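Local coordinates for phosphoribosylaminoimidazole carboxylase (Bombyx mori, PDB 4JA0), which probably catalyses two steps of purine biosynthesis, combining AIR carboxylase and SAICAR synthetase modules in one bifunctional chain, at residues D278-H281 against C282-I285; R332-G335 against L336-L340; L174-E177 against I178-A182; L393-Y396 against L397-G400. One frame throughout, in Å; residues are numbered along the deposited sequence.

Interaction 1 (D278-H281 against C282-I285)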
# COMPACT_ATOMS: atom_id res chain seq x y z
N ASP A 278 22.79 -13.37 4.90
CA ASP A 278 22.95 -12.04 4.32
C ASP A 278 24.37 -11.78 3.80
O ASP A 278 24.78 -10.64 3.57
CB ASP A 278 22.58 -10.98 5.38
CG ASP A 278 21.11 -11.08 5.85
OD1 ASP A 278 20.24 -11.52 5.05
OD2 ASP A 278 20.84 -10.71 7.02
N GLN A 279 25.10 -12.86 3.55
CA GLN A 279 26.54 -12.81 3.29
C GLN A 279 26.94 -12.09 2.00
O GLN A 279 27.72 -11.13 2.03
CB GLN A 279 27.07 -14.25 3.35
CG GLN A 279 28.54 -14.49 3.03
CD GLN A 279 29.46 -13.64 3.84
OE1 GLN A 279 29.06 -13.03 4.84
NE2 GLN A 279 30.72 -13.59 3.43
N GLU A 280 26.38 -12.56 0.89
CA GLU A 280 26.63 -11.98 -0.42
C GLU A 280 26.31 -10.48 -0.42
O GLU A 280 27.06 -9.68 -1.00
CB GLU A 280 25.79 -12.71 -1.46
CG GLU A 280 26.38 -14.02 -1.99
CD GLU A 280 25.91 -14.33 -3.41
OE1 GLU A 280 25.04 -13.59 -3.93
OE2 GLU A 280 26.42 -15.30 -4.01
N HIS A 281 25.21 -10.12 0.25
CA HIS A 281 24.81 -8.71 0.34
C HIS A 281 25.91 -7.91 1.02
O HIS A 281 26.30 -6.86 0.55
CB HIS A 281 23.50 -8.57 1.12
CG HIS A 281 23.09 -7.16 1.38
ND1 HIS A 281 22.50 -6.35 0.43
CD2 HIS A 281 23.20 -6.39 2.50
CE1 HIS A 281 22.25 -5.16 0.95
NE2 HIS A 281 22.67 -5.16 2.20
N CYS A 282 26.43 -8.44 2.12
CA CYS A 282 27.48 -7.76 2.88
C CYS A 282 28.80 -7.67 2.13
O CYS A 282 29.52 -6.68 2.23
CB CYS A 282 27.70 -8.49 4.21
SG CYS A 282 26.27 -8.41 5.30
N GLN A 283 29.10 -8.72 1.38
CA GLN A 283 30.29 -8.75 0.54
C GLN A 283 30.19 -7.69 -0.57
O GLN A 283 31.21 -7.11 -0.94
CB GLN A 283 30.51 -10.16 -0.00
CG GLN A 283 31.05 -11.12 1.05
CD GLN A 283 31.15 -12.56 0.57
OE1 GLN A 283 31.92 -13.36 1.12
NE2 GLN A 283 30.36 -12.90 -0.45
N LYS A 284 28.98 -7.42 -1.07
CA LYS A 284 28.79 -6.33 -2.01
C LYS A 284 29.07 -4.97 -1.38
O LYS A 284 29.55 -4.05 -2.07
CB LYS A 284 27.38 -6.32 -2.60
CG LYS A 284 27.13 -7.34 -3.68
CD LYS A 284 25.76 -7.11 -4.31
CE LYS A 284 25.45 -8.13 -5.38
NZ LYS A 284 24.29 -7.73 -6.25
N ILE A 285 28.72 -4.82 -0.11
CA ILE A 285 29.04 -3.60 0.62
C ILE A 285 30.53 -3.55 0.79
O ILE A 285 31.16 -2.54 0.48
CB ILE A 285 28.39 -3.54 2.01
CG1 ILE A 285 26.87 -3.65 1.89
CG2 ILE A 285 28.79 -2.25 2.72
CD1 ILE A 285 26.15 -3.61 3.18

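Interaction 2 (R332-G335 against L336-L340). With SO4 (sulfate ion), chain G.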
# COMPACT_ATOMS: atom_id res chain seq x y z
N ARG A 332 13.82 -8.95 7.17
CA ARG A 332 12.58 -8.88 7.92
C ARG A 332 12.54 -7.65 8.83
O ARG A 332 13.05 -6.59 8.48
CB ARG A 332 12.34 -10.16 8.72
CG ARG A 332 12.13 -11.43 7.87
CD ARG A 332 11.96 -12.65 8.76
NE ARG A 332 11.80 -13.91 8.03
CZ ARG A 332 11.46 -15.06 8.60
NH1 ARG A 332 11.26 -15.13 9.92
NH2 ARG A 332 11.33 -16.15 7.85
N SER A 333 11.94 -7.79 10.01
CA SER A 333 11.90 -6.68 10.96
C SER A 333 13.29 -6.40 11.57
O SER A 333 13.87 -7.22 12.28
CB SER A 333 10.84 -6.93 12.04
OG SER A 333 10.83 -5.91 13.02
N ASN A 334 13.83 -5.24 11.24
CA ASN A 334 15.17 -4.85 11.65
C ASN A 334 15.20 -4.21 13.03
O ASN A 334 14.78 -3.06 13.21
CB ASN A 334 15.78 -3.93 10.58
CG ASN A 334 17.02 -3.19 11.05
OD1 ASN A 334 17.80 -3.70 11.88
ND2 ASN A 334 17.23 -2.00 10.49
N GLY A 335 15.64 -4.98 14.03
CA GLY A 335 15.85 -4.43 15.36
C GLY A 335 17.31 -4.17 15.65
O GLY A 335 17.66 -3.42 16.56
N LEU A 336 18.18 -4.77 14.83
CA LEU A 336 19.63 -4.68 14.97
C LEU A 336 20.15 -3.26 14.85
O LEU A 336 20.88 -2.78 15.73
CB LEU A 336 20.29 -5.56 13.91
CG LEU A 336 21.80 -5.75 13.87
CD1 LEU A 336 22.29 -6.25 15.23
CD2 LEU A 336 22.16 -6.76 12.78
N GLY A 337 19.82 -2.61 13.75
CA GLY A 337 20.24 -1.24 13.53
C GLY A 337 19.79 -0.32 14.64
O GLY A 337 20.61 0.36 15.23
N PRO A 338 18.48 -0.29 14.92
CA PRO A 338 17.96 0.57 15.99
C PRO A 338 18.52 0.25 17.35
O PRO A 338 18.69 1.17 18.14
CB PRO A 338 16.46 0.30 15.96
CG PRO A 338 16.19 0.04 14.50
CD PRO A 338 17.38 -0.78 14.05
N VAL A 339 18.82 -1.01 17.62
CA VAL A 339 19.41 -1.35 18.91
C VAL A 339 20.86 -0.84 19.01
O VAL A 339 21.24 -0.28 20.03
CB VAL A 339 19.25 -2.87 19.25
CG1 VAL A 339 20.29 -3.35 20.25
CG2 VAL A 339 17.85 -3.12 19.79
N LEU A 340 21.64 -0.99 17.93
CA LEU A 340 22.97 -0.37 17.89
C LEU A 340 22.88 1.13 18.09
O LEU A 340 23.58 1.72 18.92
CB LEU A 340 23.65 -0.63 16.55
CG LEU A 340 24.17 -2.05 16.36
CD1 LEU A 340 24.72 -2.25 14.96
CD2 LEU A 340 25.24 -2.32 17.40
S SO4 G . 11.49 -14.25 4.32
O1 SO4 G . 11.55 -13.58 3.02
O2 SO4 G . 11.48 -15.71 4.13
O3 SO4 G . 12.66 -13.91 5.14
O4 SO4 G . 10.26 -13.81 4.97

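Interaction 3 (L174-E177 against I178-A182)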
# COMPACT_ATOMS: atom_id res chain seq x y z
N LEU A 174 39.19 19.19 -10.25
CA LEU A 174 39.28 18.08 -9.29
C LEU A 174 40.67 17.90 -8.69
O LEU A 174 40.81 17.73 -7.48
CB LEU A 174 38.83 16.79 -9.98
CG LEU A 174 38.73 15.53 -9.14
CD1 LEU A 174 38.05 15.87 -7.84
CD2 LEU A 174 37.92 14.50 -9.87
N ILE A 175 41.69 17.97 -9.54
CA ILE A 175 43.08 17.83 -9.14
C ILE A 175 43.49 18.96 -8.21
O ILE A 175 44.19 18.76 -7.22
CB ILE A 175 44.00 17.80 -10.37
CG1 ILE A 175 43.87 16.46 -11.07
CG2 ILE A 175 45.46 18.10 -10.00
CD1 ILE A 175 44.39 16.49 -12.49
N PHE A 176 43.03 20.17 -8.55
CA PHE A 176 43.21 21.30 -7.67
C PHE A 176 42.54 21.03 -6.31
O PHE A 176 43.14 21.26 -5.26
CB PHE A 176 42.61 22.55 -8.29
CG PHE A 176 42.72 23.74 -7.40
CD1 PHE A 176 43.84 24.56 -7.46
CD2 PHE A 176 41.76 23.99 -6.42
CE1 PHE A 176 43.95 25.64 -6.60
CE2 PHE A 176 41.87 25.06 -5.56
CZ PHE A 176 42.95 25.89 -5.65
N GLU A 177 41.32 20.53 -6.32
CA GLU A 177 40.59 20.33 -5.07
C GLU A 177 41.27 19.29 -4.16
O GLU A 177 41.39 19.50 -2.94
CB GLU A 177 39.16 19.92 -5.38
CG GLU A 177 38.26 21.07 -5.84
CD GLU A 177 36.93 20.57 -6.39
OE1 GLU A 177 36.86 19.38 -6.77
OE2 GLU A 177 35.95 21.36 -6.42
N ILE A 178 41.77 18.22 -4.77
CA ILE A 178 42.50 17.18 -4.05
C ILE A 178 43.76 17.69 -3.40
O ILE A 178 43.98 17.48 -2.21
CB ILE A 178 42.89 16.04 -5.02
CG1 ILE A 178 41.65 15.28 -5.45
CG2 ILE A 178 43.93 15.11 -4.37
CD1 ILE A 178 41.92 14.28 -6.52
N LEU A 179 44.58 18.38 -4.18
CA LEU A 179 45.83 18.94 -3.71
C LEU A 179 45.59 20.07 -2.71
O LEU A 179 46.37 20.26 -1.78
CB LEU A 179 46.67 19.45 -4.88
CG LEU A 179 47.05 18.35 -5.87
CD1 LEU A 179 47.75 18.96 -7.04
CD2 LEU A 179 47.93 17.32 -5.19
N GLU A 180 44.49 20.80 -2.92
CA GLU A 180 44.11 21.88 -2.02
C GLU A 180 43.89 21.26 -0.66
O GLU A 180 44.32 21.80 0.37
CB GLU A 180 42.82 22.57 -2.51
CG GLU A 180 42.42 23.77 -1.66
CD GLU A 180 41.11 24.47 -2.06
OE1 GLU A 180 41.00 25.68 -1.76
OE2 GLU A 180 40.21 23.83 -2.65
N LYS A 181 43.24 20.10 -0.67
CA LYS A 181 42.92 19.37 0.54
C LYS A 181 44.21 18.84 1.20
O LYS A 181 44.44 19.07 2.40
CB LYS A 181 41.99 18.22 0.17
CG LYS A 181 40.96 17.90 1.23
CD LYS A 181 40.12 19.13 1.53
CE LYS A 181 39.00 19.32 0.53
NZ LYS A 181 38.18 20.51 0.93
N ALA A 182 45.08 18.23 0.41
CA ALA A 182 46.35 17.72 0.90
C ALA A 182 47.17 18.80 1.60
O ALA A 182 47.56 18.64 2.75
CB ALA A 182 47.15 17.09 -0.23
O HOH W 1 39.49 21.30 -1.82

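Interaction 4 (L393-Y396 against L397-G400)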
# COMPACT_ATOMS: atom_id res chain seq x y z
N LEU A 393 35.65 12.68 5.69
CA LEU A 393 35.81 13.93 6.42
C LEU A 393 37.15 13.94 7.16
O LEU A 393 37.63 14.98 7.59
CB LEU A 393 34.65 14.16 7.39
CG LEU A 393 33.28 14.40 6.77
CD1 LEU A 393 32.28 14.74 7.84
CD2 LEU A 393 33.32 15.50 5.72
N GLN A 394 37.78 12.78 7.28
CA GLN A 394 39.05 12.69 7.98
C GLN A 394 40.18 12.21 7.09
O GLN A 394 41.34 12.25 7.47
CB GLN A 394 38.92 11.73 9.16
CG GLN A 394 38.39 12.41 10.39
CD GLN A 394 38.08 11.43 11.49
OE1 GLN A 394 37.83 10.25 11.23
NE2 GLN A 394 38.08 11.91 12.72
N ASP A 395 39.84 11.74 5.91
CA ASP A 395 40.83 11.14 5.05
C ASP A 395 40.64 11.71 3.67
O ASP A 395 39.76 11.26 2.95
CB ASP A 395 40.61 9.63 5.00
CG ASP A 395 41.76 8.90 4.34
OD1 ASP A 395 41.97 7.72 4.68
OD2 ASP A 395 42.43 9.50 3.46
N TYR A 396 41.46 12.69 3.29
CA TYR A 396 41.17 13.40 2.05
C TYR A 396 41.25 12.46 0.86
O TYR A 396 40.62 12.69 -0.17
CB TYR A 396 42.08 14.63 1.84
CG TYR A 396 43.47 14.31 1.34
CD1 TYR A 396 43.73 14.22 -0.02
CD2 TYR A 396 44.52 14.13 2.22
CE1 TYR A 396 44.99 13.93 -0.47
CE2 TYR A 396 45.77 13.85 1.79
CZ TYR A 396 46.01 13.75 0.44
OH TYR A 396 47.29 13.47 -0.01
N LEU A 397 41.98 11.36 1.03
CA LEU A 397 42.15 10.39 -0.03
C LEU A 397 40.87 9.63 -0.35
O LEU A 397 40.58 9.34 -1.51
CB LEU A 397 43.23 9.39 0.34
CG LEU A 397 43.88 8.90 -0.94
CD1 LEU A 397 45.02 9.89 -1.27
CD2 LEU A 397 44.37 7.46 -0.81
N VAL A 398 40.12 9.28 0.69
CA VAL A 398 38.84 8.64 0.47
C VAL A 398 37.93 9.65 -0.20
O VAL A 398 37.31 9.37 -1.23
CB VAL A 398 38.23 8.17 1.80
CG1 VAL A 398 36.76 7.83 1.62
CG2 VAL A 398 38.97 6.97 2.30
N TRP A 399 37.93 10.86 0.34
CA TRP A 399 37.16 11.96 -0.21
C TRP A 399 37.53 12.24 -1.68
O TRP A 399 36.66 12.50 -2.50
CB TRP A 399 37.38 13.19 0.67
CG TRP A 399 36.71 14.41 0.21
CD1 TRP A 399 35.45 14.84 0.54
CD2 TRP A 399 37.25 15.39 -0.67
NE1 TRP A 399 35.18 16.03 -0.09
CE2 TRP A 399 36.28 16.39 -0.84
CE3 TRP A 399 38.48 15.52 -1.34
CZ2 TRP A 399 36.50 17.51 -1.64
CZ3 TRP A 399 38.69 16.63 -2.14
CH2 TRP A 399 37.70 17.61 -2.28
N GLY A 400 38.82 12.17 -2.01
CA GLY A 400 39.26 12.27 -3.39
C GLY A 400 38.59 11.21 -4.25
O GLY A 400 37.99 11.52 -5.30

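Interaction 1 (D278-H281 against C282-I285)
Gln279 and Gln283 bring their side-chain amides together on the first turns of helix 279-291, the helix of the beta-alpha-beta unit that links strand 267-273 to strand 296-300. NE2 of Gln279 comes 2.6 Å from OE1 of Gln283, but the N-H bends far off the line (125°), so the hydrogen bond is weak, and the two amide planes stand 66° apart. Gln279 sets out with CG anti to the backbone N (chi1 177°) and then bends at its second torsion, which swings the amide to the extended chain of Gln283 one turn on. Cut back to an alanine, Gln279 would offer no amide, and OE1 of Gln283 is likely to lose this mate along with the packing on Leu420 of a second subunit. The backbone itself runs in regular helical bonds, among them Gln283 N to Gln279 O at 2.9 Å and Lys284 N to Glu280 O at 3.0 Å. On the buried side, CD1 of Ile285 reaches the His281 ring, 3.9 Å from NE2. That nitrogen also makes a weak hydrogen bond to Cys351 O, and both side chains rest on Val329 of strand 323-329. Cys282 faces Val271 and Met273 of strand 267-273, and its SG, anti to the carbonyl carbon, lies 3.2 Å from O of Asp278.

Interaction 2 (R332-G335 against L336-L340)
The backbone is extended at Asn334 and coils after Gly335 into helix 336-343, whose first turn is closed by Val339 N bonding to Gly335 O at 2.9 Å. This is a side-chain-capped helix start in a flavodoxin-like domain, a parallel sheet of strand order 2-1-3-4-5 flanked by helices, and the loop follows strand 323-329. Asn334 supplies the cap. With CG anti to the backbone N (chi1 166°), its amide folds forward along the chain, and OD1 accepts from Gly337 N at 3.0 Å in a nearly straight bond (165°), the donor lying a little out of the carbonyl plane. The other end of the amide is held too: ND2 donates to Ser365 OG and, weakly, to Asn350 OD1, which fixes the rotation of the group and keeps OD1 turned to the helix. Pro338 suits the first turn, where a residue needs no N-H for a helical bond. Its CD lies 3.7 Å from Asn334 OD1 and 3.8 Å from Asn334 ND2, so the ring packs obliquely against the capping amide, and it also meets the backbone O of Asn334. At the far end of the loop Arg332 leaves the helix start altogether: its NH1 bonds to Val368 O of a third subunit, and it makes a cation-pi contact with Tyr379 of a second. A sulfate, probably from the crystallisation liquor, sits at the edge of its guanidinium, where NE donates to sulfate O3 at 3.0 Å with an N-H angle of 168°.

Interaction 3 (L174-E177 against I178-A182)
This is a contact between successive turns of one helix, 162-183, deep in the SAICAR synthetase part of the chain, where residues four apart such as Ile175 and Leu179 line up. Those two side chains lie side by side and point the same way, CG2 of Ile175 being 3.8 Å from CD1 of Leu179. Leu174 and Ile178 pair more loosely, with CG to CD1 at 4.3 Å. On another side of the helix the carboxylate of Glu180 crosses the ring of Phe176, OE2 lying 3.6 Å from CE2 and the two planes 58° apart. Glu180 is fully extended, its CG anti to the backbone N (chi1 -176°), and its buried acid is well satisfied: OE1 forms a salt bridge with Arg105, while a water donates to OE2 and to Glu177 O, both at 2.8 Å. Glu177 turns its own acid to Arg403 in a second salt bridge. The helix is thus wedged between elements: Leu179 faces Leu190 and Met193 of strand 188-200, Ile178 packs on Leu71 and Ala74 of helix 57-74, and Lys181 makes a cation-pi contact with Trp399 of helix 396-420.

Interaction 4 (L393-Y396 against L397-G400)
Two first torsions set up this helix start: Asp395 holds CG anti to its backbone N (chi1 -169°), which lays its carboxylate alongside Leu397, while Tyr396 places CG between its backbone N and carbonyl carbon (chi1 79°), which folds the ring back beside the next residue. OD2 of Asp395 accepts from Leu397 N at 3.1 Å, using its anti side, with the donor out of the carboxylate plane and the N-H bent to 136°. The other branch, OD1, lies 3.9 Å from CG2 of Val398, whose side chain crosses that of Asp395 at about a right angle. The backbone O of Asp395 is gripped twice, by a nearly straight bond from Trp399 N at 3.2 Å and by a weak one from Val398 N at 3.0 Å. The carboxylate of Asp395 would probably be stabilised by the partial positive charge of the helix end. Without that group, as with a valine here, Leu397 N is likely to lose its side-chain acceptor, leaving the opening turn less firmly fixed. Tyr396 meets CD1 of Leu397 through CE1 at 4.1 Å, and its OH bonds to Leu261 O. Tyr396 O accepts from Gly400 N and also lies in the plane of the Trp399 ring, at its edge, 3.7 Å from CE3. That indole meets Tyr346 of a fourth subunit with the rings inclined. The bond from the N-H of Leu397 to the side-chain oxygen two residues before it makes an Asx turn with Asp395 as N-cap, and the backbone bond from Trp399 N to Asp395 O opens the long C-terminal helix 396-420.

Overall arrangement
From the N terminus the chain first meets interaction 3, within helix 162-183 of the SAICAR synthetase region, then interaction 1 at the start of helix 279-291, interaction 2 at the start of helix 336-343 and interaction 4 at the start of helix 396-420. Each is local, so they follow in series, with none nested or crossing; interactions 2 and 4 close the loops that lead into their helices. Interactions 1 and 2 lie in the parallel-sheet domain, centres about 17 Å apart, without touching. Interaction 4, though in the AIR carboxylase range, returns to interaction 3, its centre about 11 Å away: Lys181 and Ala182 pack on Tyr396, which ties the two enzyme modules together.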